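Local coordinates for protein Phenylalanine/tyrosine ammonia-lyase (Rhodosporidium toruloides, PDB 1Y2M) that catalyses the non-oxidative deamination of L-phenylalanine and L-tyrosine to trans-cinnamate and p-coumarate, releasing ammonium, at residues Q392-D396 / N397-D401; V258-G261 / P262-L266; T170-V173 / N174-R178; V164-G167 / A168-I171. One frame throughout, in Å; residues are numbered along the deposited sequence.

Interaction 1 of 4, residues Q392-D396 / N397-D401; sequences QSTTD and NPLID
Leu399 folds back over Thr394 and Asp396 at a type VI (cis-proline) turn that takes the chain from the loop after helix 368-391 into strand 399-401, the first arm of a small hairpin with strand 406-408. The peptide before Pro398 is cis, and this bends the chain back so that residues three to five apart meet. The tight part is apolar: Leu399 CD2 presses on Thr394 CG2 at 3.5 Å, closer than usual for two carbons, as the two side chains slide past each other in opposite directions. Thr394 can offer this methyl because CG2 lies anti to its backbone N, while OG1 turns to Arg178 and His180. The same CD2 lies 3.3 Å from Asp396 O and 3.5 Å from Asp396 OD1. That carboxylate is gripped by Ser181 through OD1 and by Lys263 through OD2. With an alanine at Leu399, the Thr394 methyl and the Asp396 carbonyl would probably lose their cover and a gap would open inside the bend. The other side is looser, bridged by a water rather than packed. Asn397, which by similarity binds (E)-cinnamate, accepts through OD1 from Gly410 N and from this water. The water donates to both oxygens, standing 2.9 Å from Asp396 O and 2.9 Å from Asn397 OD1.

Interaction 2 of 4, residues V258-G261 / P262-L266; sequences VVLG and PKEGL
Glu264 reaches back with its chain extended beyond CG, and its OE1 takes the N-H of Gly261 at 2.9 Å in an almost straight bond (170° at the hydrogen). The N-H comes from above the carboxylate plane, 39° out of it. OE2 is held by a salt bridge with Arg184, which, with the Gly261 bond, should limit the rotation of the carboxylate. Leu260 passes the carboxylate at an angle: its CA lies 3.6 Å from Glu264 OE1, and CD2 is farther off at 4.2 Å. The backbone closes the ring, Glu264 N donating to Gly261 O at 3.0 Å. Gly261-Pro262-Lys263-Glu264 is thus a type II beta turn, with Pro262 at its second position and Lys263, at positive phi, at its third. Lys263 is also the N-cap of helix 264-269, so the turn runs straight into the first helical residue. A glycine in place of Glu264 would probably leave Gly261 N without its acceptor and Arg184 without its counter-charge, setting the loop before the turn free to shift. Lys263 points its own chain the other way, to Asp396, and Pro262 rests on Ala127 of helix 125-138, while Gly265 N donates to Gln131 OE1 of that helix.

Interaction 3 of 4, residues T170-V173 / N174-R178; sequences TIRV and NSLTR
Arg172 starts with CG anti to the backbone N (chi1 173°) and then bends at chi2 and chi3, curling its guanidinium forward along the helix to Ser175. The serine meets it with OG tucked between its own backbone N and carbonyl carbon (chi1 68°), facing the preceding turn. Ser175 OG therefore works both ways: it donates to Arg172 O at 2.8 Å and accepts from Arg172 NH1 at 3.1 Å, lying at the edge of the guanidinium and 22° out of its plane. Arg172 O takes a second donor, Leu176 N, at 3.2 Å, and both reach it from the same face of the carbonyl. Leu176 packs against the arginine's aliphatic part, CD1 at 3.4 Å from Arg172 CD. One turn on, Thr177 OG1 donates to Asn174 O at 2.8 Å, and Thr177 N adds a bond to the same oxygen, so its side chain and backbone grip it together. The bonds to Val173 O from Leu176 N and Thr177 N are weak. Arg172 NH2 also donates to Asn270 O, and with Ser175 OG this holds the guanidinium from two of its nitrogens. The helix's C-terminal end would be expected to be a favourable setting for its positive charge. The Asn270 acceptor is backbone, in a residue that by similarity binds (E)-cinnamate, consistent with a second-shell place for Arg172.

Interaction 4 of 4, residues V164-G167 / A168-I171; sequences VVRG and AMTI
Val164 to Ala168 and Gly167 to Ile171 are the first and last of four successive i to i+4 bonds that join these two turns of helix 162-176. This is the regular alpha-helical pattern, with Ala168 N 2.9 Å from Val164 O and its successors at similar lengths. The carbonyl of Arg166 takes two donors: Thr170 N at 3.1 Å and Thr170 OG1 at 3.0 Å, which approach from opposite faces of its plane. A threonine hydroxyl bonding back to the carbonyl four residues earlier is a familiar feature of alpha helices. Thr170 OG1 can do this because it lies anti to its own carbonyl carbon (chi1 -59°), turned back down the helix. Met169, present as selenomethionine, lays CG 3.3 Å from Val165 O, and the bend at chi3 (-78°) brings CE back to Val165 CG1 at 4.3 Å, a loose apolar touch. Ala168 CB rests against the carbonyl oxygens of Val164 and Val165. Arg166 extends away from the helix, its NH1 donating to Leu195 O and NH2 to Ala75 O, tying together helices 185-197 and 69-77. Around the rod, Val165 and Met169 meet Pro201 of strand 200-201, Met169 also packs on Leu191 and Phe194 of helix 185-197, and Val164 and Ala168 lie on helix 273-303, where Ser277 OG bonds Val164 O.

Interactions 4 and 3 follow one another on helix 162-176, sharing Thr170 and Ile171, with centres about 10 Å apart. Past the helix, Arg178 of interaction 3 ties to interaction 1, its NE 2.8 Å from Thr394 OG1 in a probable hydrogen bond. Interaction 2 joins interaction 1 through Lys263 NZ, 2.7 Å from Asp396 OD2 in a salt bridge and 2.9 Å from Pro398 O in a probable hydrogen bond. Three of the contacts gather round residues that by similarity bind (E)-cinnamate: the side chain of Asn270 is about 4 Å from that of Asn397, 5 Å from Arg172 and 6 Å from Lys263. Interaction 4 lies away from them.

Interaction 1 of 4, residues Q392-D396 / N397-D401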
ATOM      1  N   GLN B 392     -31.675   7.229   5.411  1.00  8.97           N
ATOM      2  CA  GLN B 392     -32.449   6.603   6.454  1.00 11.90           C
ATOM      3  C   GLN B 392     -31.719   6.509   7.770  1.00 12.38           C
ATOM      4  O   GLN B 392     -32.043   5.643   8.564  1.00 12.21           O
ATOM      5  CB  GLN B 392     -32.787   5.169   6.043  1.00 13.66           C
ATOM      6  CG  GLN B 392     -33.475   5.072   4.748  1.00 14.49           C
ATOM      7  CD  GLN B 392     -33.431   3.674   4.163  1.00 15.51           C
ATOM      8  OE1 GLN B 392     -33.121   3.515   2.970  1.00 25.32           O
ATOM      9  NE2 GLN B 392     -33.762   2.692   4.957  1.00 14.37           N
ATOM     10  N   SER B 393     -30.756   7.383   8.030  1.00 11.31           N
ATOM     11  CA  SER B 393     -30.006   7.290   9.269  1.00  8.89           C
ATOM     12  C   SER B 393     -29.923   8.615   9.998  1.00 12.15           C
ATOM     13  O   SER B 393     -29.844   9.682   9.403  1.00 13.08           O
ATOM     14  CB  SER B 393     -28.592   6.733   9.024  1.00  9.98           C
ATOM     15  OG  SER B 393     -28.647   5.457   8.378  1.00 12.61           O
ATOM     16  N   THR B 394     -29.953   8.492  11.315  1.00  7.88           N
ATOM     17  CA  THR B 394     -29.628   9.557  12.251  1.00  9.25           C
ATOM     18  C   THR B 394     -28.209   9.330  12.731  1.00 10.12           C
ATOM     19  O   THR B 394     -27.893   8.257  13.280  1.00 10.11           O
ATOM     20  CB  THR B 394     -30.568   9.553  13.457  1.00 11.03           C
ATOM     21  OG1 THR B 394     -31.937   9.617  13.013  1.00 10.32           O
ATOM     22  CG2 THR B 394     -30.266  10.721  14.346  1.00 14.43           C
ATOM     23  N   THR B 395     -27.351  10.320  12.499  1.00 10.66           N
ATOM     24  CA  THR B 395     -25.943  10.143  12.739  1.00 10.98           C
ATOM     25  C   THR B 395     -25.353  11.095  13.760  1.00 10.78           C
ATOM     26  O   THR B 395     -24.131  11.037  13.984  1.00 12.01           O
ATOM     27  CB  THR B 395     -25.086  10.218  11.401  1.00 10.83           C
ATOM     28  OG1 THR B 395     -25.212  11.509  10.772  1.00 11.24           O
ATOM     29  CG2 THR B 395     -25.524   9.124  10.453  1.00 13.92           C
ATOM     30  N   ASP B 396     -26.169  11.965  14.365  1.00 10.26           N
ATOM     31  CA  ASP B 396     -25.682  12.739  15.495  1.00 10.77           C
ATOM     32  C   ASP B 396     -25.717  11.947  16.806  1.00 11.04           C
ATOM     33  O   ASP B 396     -25.945  10.732  16.800  1.00 10.46           O
ATOM     34  CB  ASP B 396     -26.375  14.112  15.573  1.00 12.64           C
ATOM     35  CG  ASP B 396     -27.853  14.033  15.893  1.00 15.31           C
ATOM     36  OD1 ASP B 396     -28.630  13.408  15.100  1.00 14.79           O
ATOM     37  OD2 ASP B 396     -28.251  14.665  16.910  1.00 16.10           O
ATOM     38  N   ASN B 397     -25.507  12.638  17.923  1.00 10.55           N
ATOM     39  CA  ASN B 397     -25.418  12.011  19.241  1.00  8.36           C
ATOM     40  C   ASN B 397     -25.389  13.126  20.293  1.00 10.32           C
ATOM     41  O   ASN B 397     -24.891  14.198  19.992  1.00 12.90           O
ATOM     42  CB  ASN B 397     -24.099  11.216  19.350  1.00  8.92           C
ATOM     43  CG  ASN B 397     -24.063  10.320  20.538  1.00 10.91           C
ATOM     44  OD1 ASN B 397     -24.785   9.339  20.578  1.00 11.35           O
ATOM     45  ND2 ASN B 397     -23.256  10.671  21.541  1.00 12.81           N
ATOM     46  N   PRO B 398     -25.825  12.865  21.526  1.00  9.90           N
ATOM     47  CA  PRO B 398     -26.758  11.795  21.890  1.00 10.44           C
ATOM     48  C   PRO B 398     -28.091  11.879  21.160  1.00 11.43           C
ATOM     49  O   PRO B 398     -28.426  12.953  20.664  1.00 11.40           O
ATOM     50  CB  PRO B 398     -26.936  11.979  23.395  1.00 11.17           C
ATOM     51  CG  PRO B 398     -26.485  13.357  23.698  1.00 15.86           C
ATOM     52  CD  PRO B 398     -25.738  13.927  22.545  1.00 11.63           C
ATOM     53  N   LEU B 399     -28.816  10.759  21.108  1.00  9.14           N
ATOM     54  CA  LEU B 399     -30.065  10.632  20.374  1.00  9.88           C
ATOM     55  C   LEU B 399     -31.229  10.462  21.339  1.00 11.05           C
ATOM     56  O   LEU B 399     -31.080   9.855  22.407  1.00 11.19           O
ATOM     57  CB  LEU B 399     -29.955   9.468  19.398  1.00  7.64           C
ATOM     58  CG  LEU B 399     -28.899   9.650  18.299  1.00 11.67           C
ATOM     59  CD1 LEU B 399     -28.872   8.557  17.274  1.00 12.65           C
ATOM     60  CD2 LEU B 399     -29.115  10.960  17.605  1.00 13.76           C
ATOM     61  N   ILE B 400     -32.361  11.061  21.003  1.00  9.30           N
ATOM     62  CA  ILE B 400     -33.456  11.225  21.960  1.00 12.35           C
ATOM     63  C   ILE B 400     -34.622  10.335  21.581  1.00 13.18           C
ATOM     64  O   ILE B 400     -35.156  10.443  20.469  1.00 12.04           O
ATOM     65  CB  ILE B 400     -33.908  12.718  22.019  1.00 14.03           C
ATOM     66  CG1 ILE B 400     -32.799  13.584  22.657  1.00 24.32           C
ATOM     67  CG2 ILE B 400     -35.178  12.881  22.797  1.00 18.98           C
ATOM     68  CD1 ILE B 400     -32.043  14.345  21.721  1.00 28.20           C
ATOM     69  N   ASP B 401     -35.017   9.467  22.517  1.00 11.71           N
ATOM     70  CA  ASP B 401     -36.172   8.600  22.376  1.00 13.18           C
ATOM     71  C   ASP B 401     -37.309   9.234  23.193  1.00 13.95           C
ATOM     72  O   ASP B 401     -37.371   9.084  24.418  1.00 15.07           O
ATOM     73  CB  ASP B 401     -35.871   7.179  22.893  1.00 14.76           C
ATOM     74  CG  ASP B 401     -37.064   6.231  22.768  1.00 19.45           C
ATOM     75  OD1 ASP B 401     -38.219   6.672  22.540  1.00 29.32           O
ATOM     76  OD2 ASP B 401     -36.851   5.017  22.920  1.00 36.71           O
TER
HETATM   77  O   HOH W   1     -25.242   8.149  18.026  1.00 12.52           O

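Interaction 2 of 4, residues V258-G261 / P262-L266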
ATOM      1  N   VAL B 258     -29.452  31.935  12.392  1.00 10.99           N
ATOM      2  CA  VAL B 258     -29.989  31.212  13.541  1.00  9.96           C
ATOM      3  C   VAL B 258     -29.060  31.354  14.725  1.00 12.80           C
ATOM      4  O   VAL B 258     -27.852  31.555  14.547  1.00 11.72           O
ATOM      5  CB  VAL B 258     -30.198  29.700  13.254  1.00 14.09           C
ATOM      6  CG1 VAL B 258     -31.311  29.517  12.232  1.00 15.24           C
ATOM      7  CG2 VAL B 258     -28.961  29.052  12.805  1.00 14.52           C
ATOM      8  N   VAL B 259     -29.640  31.297  15.922  1.00 12.95           N
ATOM      9  CA  VAL B 259     -28.885  31.246  17.168  1.00 12.14           C
ATOM     10  C   VAL B 259     -29.052  29.839  17.723  1.00 14.17           C
ATOM     11  O   VAL B 259     -30.196  29.424  17.997  1.00 15.45           O
ATOM     12  CB  VAL B 259     -29.423  32.289  18.175  1.00 12.77           C
ATOM     13  CG1 VAL B 259     -28.738  32.160  19.500  1.00 15.33           C
ATOM     14  CG2 VAL B 259     -29.278  33.684  17.582  1.00 13.08           C
ATOM     15  N   LEU B 260     -27.938  29.116  17.870  1.00 15.09           N
ATOM     16  CA  LEU B 260     -27.981  27.707  18.243  1.00 12.62           C
ATOM     17  C   LEU B 260     -28.296  27.554  19.719  1.00 16.70           C
ATOM     18  O   LEU B 260     -27.709  28.222  20.588  1.00 17.96           O
ATOM     19  CB  LEU B 260     -26.670  26.997  17.903  1.00 14.56           C
ATOM     20  CG  LEU B 260     -26.290  27.067  16.418  1.00 15.29           C
ATOM     21  CD1 LEU B 260     -25.079  26.207  16.141  1.00 21.34           C
ATOM     22  CD2 LEU B 260     -27.428  26.650  15.506  1.00 14.19           C
ATOM     23  N   GLY B 261     -29.251  26.675  19.989  1.00 15.55           N
ATOM     24  CA  GLY B 261     -29.668  26.384  21.342  1.00 15.41           C
ATOM     25  C   GLY B 261     -29.154  25.053  21.830  1.00 14.24           C
ATOM     26  O   GLY B 261     -28.266  24.439  21.206  1.00 13.95           O
ATOM     27  N   PRO B 262     -29.712  24.579  22.964  1.00 12.65           N
ATOM     28  CA  PRO B 262     -29.315  23.318  23.556  1.00 12.72           C
ATOM     29  C   PRO B 262     -29.395  22.179  22.548  1.00 12.74           C
ATOM     30  O   PRO B 262     -30.378  22.050  21.818  1.00 12.51           O
ATOM     31  CB  PRO B 262     -30.320  23.112  24.704  1.00 15.59           C
ATOM     32  CG  PRO B 262     -30.881  24.433  24.964  1.00 17.65           C
ATOM     33  CD  PRO B 262     -30.796  25.239  23.711  1.00 14.79           C
ATOM     34  N   LYS B 263     -28.313  21.421  22.507  1.00 12.47           N
ATOM     35  CA  LYS B 263     -28.125  20.242  21.671  1.00 13.53           C
ATOM     36  C   LYS B 263     -27.989  20.560  20.180  1.00 12.71           C
ATOM     37  O   LYS B 263     -27.599  19.695  19.389  1.00 12.63           O
ATOM     38  CB  LYS B 263     -29.218  19.204  21.975  1.00 15.37           C
ATOM     39  CG  LYS B 263     -29.282  17.979  21.064  1.00 13.57           C
ATOM     40  CD  LYS B 263     -28.106  17.011  21.253  1.00 14.78           C
ATOM     41  CE  LYS B 263     -27.755  16.334  19.936  1.00 18.46           C
ATOM     42  NZ  LYS B 263     -28.878  15.562  19.384  1.00 13.88           N
ATOM     43  N   GLU B 264     -28.232  21.804  19.773  1.00  9.99           N
ATOM     44  CA  GLU B 264     -28.130  22.104  18.337  1.00  9.65           C
ATOM     45  C   GLU B 264     -26.715  22.151  17.747  1.00  9.37           C
ATOM     46  O   GLU B 264     -26.501  21.764  16.589  1.00 12.59           O
ATOM     47  CB  GLU B 264     -28.919  23.358  17.991  1.00 10.90           C
ATOM     48  CG  GLU B 264     -30.353  23.224  18.353  1.00 13.66           C
ATOM     49  CD  GLU B 264     -31.229  24.372  17.851  1.00 15.98           C
ATOM     50  OE1 GLU B 264     -30.760  25.538  17.803  1.00 17.04           O
ATOM     51  OE2 GLU B 264     -32.399  24.116  17.531  1.00 14.00           O
ATOM     52  N   GLY B 265     -25.726  22.514  18.557  1.00  9.99           N
ATOM     53  CA  GLY B 265     -24.353  22.365  18.167  1.00 10.17           C
ATOM     54  C   GLY B 265     -24.010  20.923  17.822  1.00 10.14           C
ATOM     55  O   GLY B 265     -23.575  20.640  16.718  1.00 12.63           O
ATOM     56  N   LEU B 266     -24.234  20.005  18.760  1.00 11.40           N
ATOM     57  CA  LEU B 266     -23.921  18.590  18.496  1.00 11.33           C
ATOM     58  C   LEU B 266     -24.821  18.036  17.418  1.00 11.76           C
ATOM     59  O   LEU B 266     -24.391  17.212  16.582  1.00 13.05           O
ATOM     60  CB  LEU B 266     -24.064  17.712  19.737  1.00 13.69           C
ATOM     61  CG  LEU B 266     -23.036  17.941  20.829  1.00 15.69           C
ATOM     62  CD1 LEU B 266     -23.329  17.005  21.971  1.00 18.97           C
ATOM     63  CD2 LEU B 266     -21.637  17.780  20.272  1.00 18.91           C
TER

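Interaction 3 of 4, residues T170-V173 / N174-R178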
ATOM      1  N   THR B 170     -27.973  18.684   2.369  1.00  5.87           N
ATOM      2  CA  THR B 170     -29.195  17.973   2.055  1.00  6.30           C
ATOM      3  C   THR B 170     -29.363  16.770   3.010  1.00  7.89           C
ATOM      4  O   THR B 170     -30.423  16.510   3.607  1.00  8.67           O
ATOM      5  CB  THR B 170     -29.174  17.481   0.593  1.00  7.65           C
ATOM      6  OG1 THR B 170     -29.031  18.602  -0.298  1.00  9.02           O
ATOM      7  CG2 THR B 170     -30.397  16.751   0.251  1.00  9.09           C
ATOM      8  N   ILE B 171     -28.287  15.969   3.096  1.00  7.36           N
ATOM      9  CA  ILE B 171     -28.303  14.754   3.948  1.00  7.61           C
ATOM     10  C   ILE B 171     -28.441  15.187   5.398  1.00  8.45           C
ATOM     11  O   ILE B 171     -29.166  14.578   6.167  1.00  9.13           O
ATOM     12  CB  ILE B 171     -27.033  13.896   3.732  1.00  7.99           C
ATOM     13  CG1 ILE B 171     -27.026  13.334   2.314  1.00  8.94           C
ATOM     14  CG2 ILE B 171     -26.822  12.875   4.811  1.00  9.48           C
ATOM     15  CD1 ILE B 171     -25.665  12.739   1.900  1.00 12.13           C
ATOM     16  N   ARG B 172     -27.747  16.260   5.771  1.00  7.91           N
ATOM     17  CA  ARG B 172     -27.825  16.735   7.157  1.00  9.95           C
ATOM     18  C   ARG B 172     -29.272  17.055   7.519  1.00  8.72           C
ATOM     19  O   ARG B 172     -29.750  16.635   8.577  1.00 10.68           O
ATOM     20  CB  ARG B 172     -26.960  17.981   7.375  1.00 10.73           C
ATOM     21  CG  ARG B 172     -27.126  18.607   8.742  1.00 12.38           C
ATOM     22  CD  ARG B 172     -27.399  17.489   9.780  1.00 27.14           C
ATOM     23  NE  ARG B 172     -26.236  17.228  10.493  1.00 27.14           N
ATOM     24  CZ  ARG B 172     -25.945  16.171  11.243  1.00 15.08           C
ATOM     25  NH1 ARG B 172     -26.726  15.101  11.458  1.00 19.18           N
ATOM     26  NH2 ARG B 172     -24.786  16.224  11.801  1.00 17.78           N
ATOM     27  N   VAL B 173     -29.990  17.764   6.653  1.00  8.18           N
ATOM     28  CA  VAL B 173     -31.386  18.074   6.915  1.00  8.43           C
ATOM     29  C   VAL B 173     -32.213  16.794   7.054  1.00  9.10           C
ATOM     30  O   VAL B 173     -33.004  16.641   7.991  1.00  9.81           O
ATOM     31  CB  VAL B 173     -32.009  19.004   5.845  1.00 10.33           C
ATOM     32  CG1 VAL B 173     -33.496  19.142   6.025  1.00 10.99           C
ATOM     33  CG2 VAL B 173     -31.324  20.386   5.888  1.00 12.15           C
ATOM     34  N   ASN B 174     -32.064  15.901   6.088  1.00  9.27           N
ATOM     35  CA  ASN B 174     -32.844  14.680   6.113  1.00  8.30           C
ATOM     36  C   ASN B 174     -32.627  13.952   7.417  1.00  7.88           C
ATOM     37  O   ASN B 174     -33.591  13.498   8.021  1.00 10.30           O
ATOM     38  CB  ASN B 174     -32.467  13.789   4.948  1.00  9.75           C
ATOM     39  CG  ASN B 174     -33.416  12.605   4.775  1.00  9.92           C
ATOM     40  OD1 ASN B 174     -34.566  12.784   4.403  1.00  9.57           O
ATOM     41  ND2 ASN B 174     -32.912  11.390   5.024  1.00  9.45           N
ATOM     42  N   SER B 175     -31.372  13.853   7.849  1.00  8.37           N
ATOM     43  CA  SER B 175     -31.022  13.073   9.060  1.00 10.19           C
ATOM     44  C   SER B 175     -31.584  13.680  10.351  1.00 13.96           C
ATOM     45  O   SER B 175     -31.768  12.978  11.374  1.00 15.68           O
ATOM     46  CB  SER B 175     -29.512  12.879   9.201  1.00 12.71           C
ATOM     47  OG  SER B 175     -28.855  14.103   9.468  1.00 17.72           O
ATOM     48  N   LEU B 176     -31.875  14.973  10.313  1.00 11.43           N
ATOM     49  CA  LEU B 176     -32.502  15.667  11.459  1.00 11.34           C
ATOM     50  C   LEU B 176     -34.035  15.723  11.431  1.00  9.80           C
ATOM     51  O   LEU B 176     -34.649  16.066  12.450  1.00 12.57           O
ATOM     52  CB  LEU B 176     -31.925  17.080  11.584  1.00 12.16           C
ATOM     53  CG  LEU B 176     -30.405  17.146  11.855  1.00 10.45           C
ATOM     54  CD1 LEU B 176     -29.920  18.565  11.754  1.00 16.12           C
ATOM     55  CD2 LEU B 176     -29.997  16.558  13.206  1.00 11.57           C
ATOM     56  N   THR B 177     -34.658  15.376  10.283  1.00  9.87           N
ATOM     57  CA  THR B 177     -36.106  15.376  10.187  1.00 10.97           C
ATOM     58  C   THR B 177     -36.685  14.159  10.892  1.00 14.89           C
ATOM     59  O   THR B 177     -37.894  14.059  11.066  1.00 12.52           O
ATOM     60  CB  THR B 177     -36.656  15.369   8.761  1.00 16.16           C
ATOM     61  OG1 THR B 177     -36.325  14.131   8.131  1.00 19.64           O
ATOM     62  CG2 THR B 177     -36.101  16.524   7.977  1.00 10.63           C
ATOM     63  N   ARG B 178     -35.805  13.234  11.265  1.00 15.01           N
ATOM     64  CA  ARG B 178     -36.221  11.946  11.818  1.00 13.70           C
ATOM     65  C   ARG B 178     -36.691  12.031  13.258  1.00 13.86           C
ATOM     66  O   ARG B 178     -37.280  11.080  13.768  1.00 14.69           O
ATOM     67  CB  ARG B 178     -35.093  10.903  11.613  1.00 11.78           C
ATOM     68  CG  ARG B 178     -34.795  10.578  10.143  1.00 16.02           C
ATOM     69  CD  ARG B 178     -33.440   9.911   9.892  1.00 14.97           C
ATOM     70  NE  ARG B 178     -33.227   8.707  10.690  1.00 10.27           N
ATOM     71  CZ  ARG B 178     -33.833   7.535  10.462  1.00 12.15           C
ATOM     72  NH1 ARG B 178     -34.653   7.408   9.425  1.00 12.57           N
ATOM     73  NH2 ARG B 178     -33.579   6.486  11.240  1.00 13.30           N
TER

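Interaction 4 of 4, residues V164-G167 / A168-I171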
ATOM      1  N   VAL B 164     -20.146  18.896  -2.957  1.00  8.69           N
ATOM      2  CA  VAL B 164     -20.065  18.041  -1.808  1.00  9.19           C
ATOM      3  C   VAL B 164     -20.759  18.714  -0.649  1.00  9.21           C
ATOM      4  O   VAL B 164     -21.523  18.102   0.098  1.00  9.56           O
ATOM      5  CB  VAL B 164     -18.598  17.735  -1.482  1.00  8.78           C
ATOM      6  CG1 VAL B 164     -18.455  17.111  -0.094  1.00 10.26           C
ATOM      7  CG2 VAL B 164     -18.052  16.774  -2.563  1.00  8.36           C
ATOM      8  N   VAL B 165     -20.484  20.000  -0.508  1.00  7.95           N
ATOM      9  CA  VAL B 165     -21.134  20.810   0.540  1.00  7.94           C
ATOM     10  C   VAL B 165     -22.651  20.835   0.415  1.00  8.40           C
ATOM     11  O   VAL B 165     -23.370  20.628   1.402  1.00  8.55           O
ATOM     12  CB  VAL B 165     -20.555  22.234   0.654  1.00  9.53           C
ATOM     13  CG1 VAL B 165     -21.286  23.011   1.765  1.00 11.62           C
ATOM     14  CG2 VAL B 165     -19.050  22.164   0.902  1.00 10.74           C
ATOM     15  N   ARG B 166     -23.148  21.021  -0.810  1.00  7.56           N
ATOM     16  CA  ARG B 166     -24.594  20.983  -1.034  1.00  7.64           C
ATOM     17  C   ARG B 166     -25.183  19.615  -0.684  1.00  9.32           C
ATOM     18  O   ARG B 166     -26.221  19.533  -0.024  1.00  9.57           O
ATOM     19  CB  ARG B 166     -24.914  21.273  -2.501  1.00  6.74           C
ATOM     20  CG  ARG B 166     -24.794  22.805  -2.825  1.00  8.24           C
ATOM     21  CD  ARG B 166     -25.250  23.128  -4.208  1.00 11.83           C
ATOM     22  NE  ARG B 166     -26.603  22.649  -4.512  1.00 11.92           N
ATOM     23  CZ  ARG B 166     -27.719  23.342  -4.285  1.00 10.31           C
ATOM     24  NH1 ARG B 166     -27.680  24.540  -3.706  1.00  9.20           N
ATOM     25  NH2 ARG B 166     -28.911  22.838  -4.588  1.00 11.74           N
ATOM     26  N   GLY B 167     -24.525  18.536  -1.129  1.00  8.78           N
ATOM     27  CA  GLY B 167     -25.003  17.201  -0.801  1.00 10.07           C
ATOM     28  C   GLY B 167     -25.015  16.981   0.715  1.00  8.25           C
ATOM     29  O   GLY B 167     -25.928  16.368   1.252  1.00  9.55           O
ATOM     30  N   ALA B 168     -24.023  17.565   1.408  1.00  8.99           N
ATOM     31  CA  ALA B 168     -23.906  17.419   2.850  1.00  9.57           C
ATOM     32  C   ALA B 168     -25.024  18.123   3.566  1.00  9.84           C
ATOM     33  O   ALA B 168     -25.609  17.607   4.510  1.00  8.34           O
ATOM     34  CB  ALA B 168     -22.583  17.974   3.327  1.00 11.28           C
HETATM   35  N   MSE B 169     -25.359  19.313   3.099  1.00  7.97           N
HETATM   36  CA  MSE B 169     -26.477  20.054   3.706  1.00 10.10           C
HETATM   37  C   MSE B 169     -27.783  19.311   3.527  1.00  7.58           C
HETATM   38  O   MSE B 169     -28.617  19.315   4.439  1.00  8.60           O
HETATM   39  CB  MSE B 169     -26.577  21.481   3.192  1.00  9.80           C
HETATM   40  CG  MSE B 169     -25.341  22.240   3.560  1.00  9.16           C
HETATM   41 SE   MSE B 169     -25.616  24.212   3.270  1.00 19.53          SE
HETATM   42  CE  MSE B 169     -25.379  24.277   1.260  1.00 10.80           C
ATOM     43  N   THR B 170     -27.973  18.684   2.369  1.00  5.87           N
ATOM     44  CA  THR B 170     -29.195  17.973   2.055  1.00  6.30           C
ATOM     45  C   THR B 170     -29.363  16.770   3.010  1.00  7.89           C
ATOM     46  O   THR B 170     -30.423  16.510   3.607  1.00  8.67           O
ATOM     47  CB  THR B 170     -29.174  17.481   0.593  1.00  7.65           C
ATOM     48  OG1 THR B 170     -29.031  18.602  -0.298  1.00  9.02           O
ATOM     49  CG2 THR B 170     -30.397  16.751   0.251  1.00  9.09           C
ATOM     50  N   ILE B 171     -28.287  15.969   3.096  1.00  7.36           N
ATOM     51  CA  ILE B 171     -28.303  14.754   3.948  1.00  7.61           C
ATOM     52  C   ILE B 171     -28.441  15.187   5.398  1.00  8.45           C
ATOM     53  O   ILE B 171     -29.166  14.578   6.167  1.00  9.13           O
ATOM     54  CB  ILE B 171     -27.033  13.896   3.732  1.00  7.99           C
ATOM     55  CG1 ILE B 171     -27.026  13.334   2.314  1.00  8.94           C
ATOM     56  CG2 ILE B 171     -26.822  12.875   4.811  1.00  9.48           C
ATOM     57  CD1 ILE B 171     -25.665  12.739   1.900  1.00 12.13           C
TER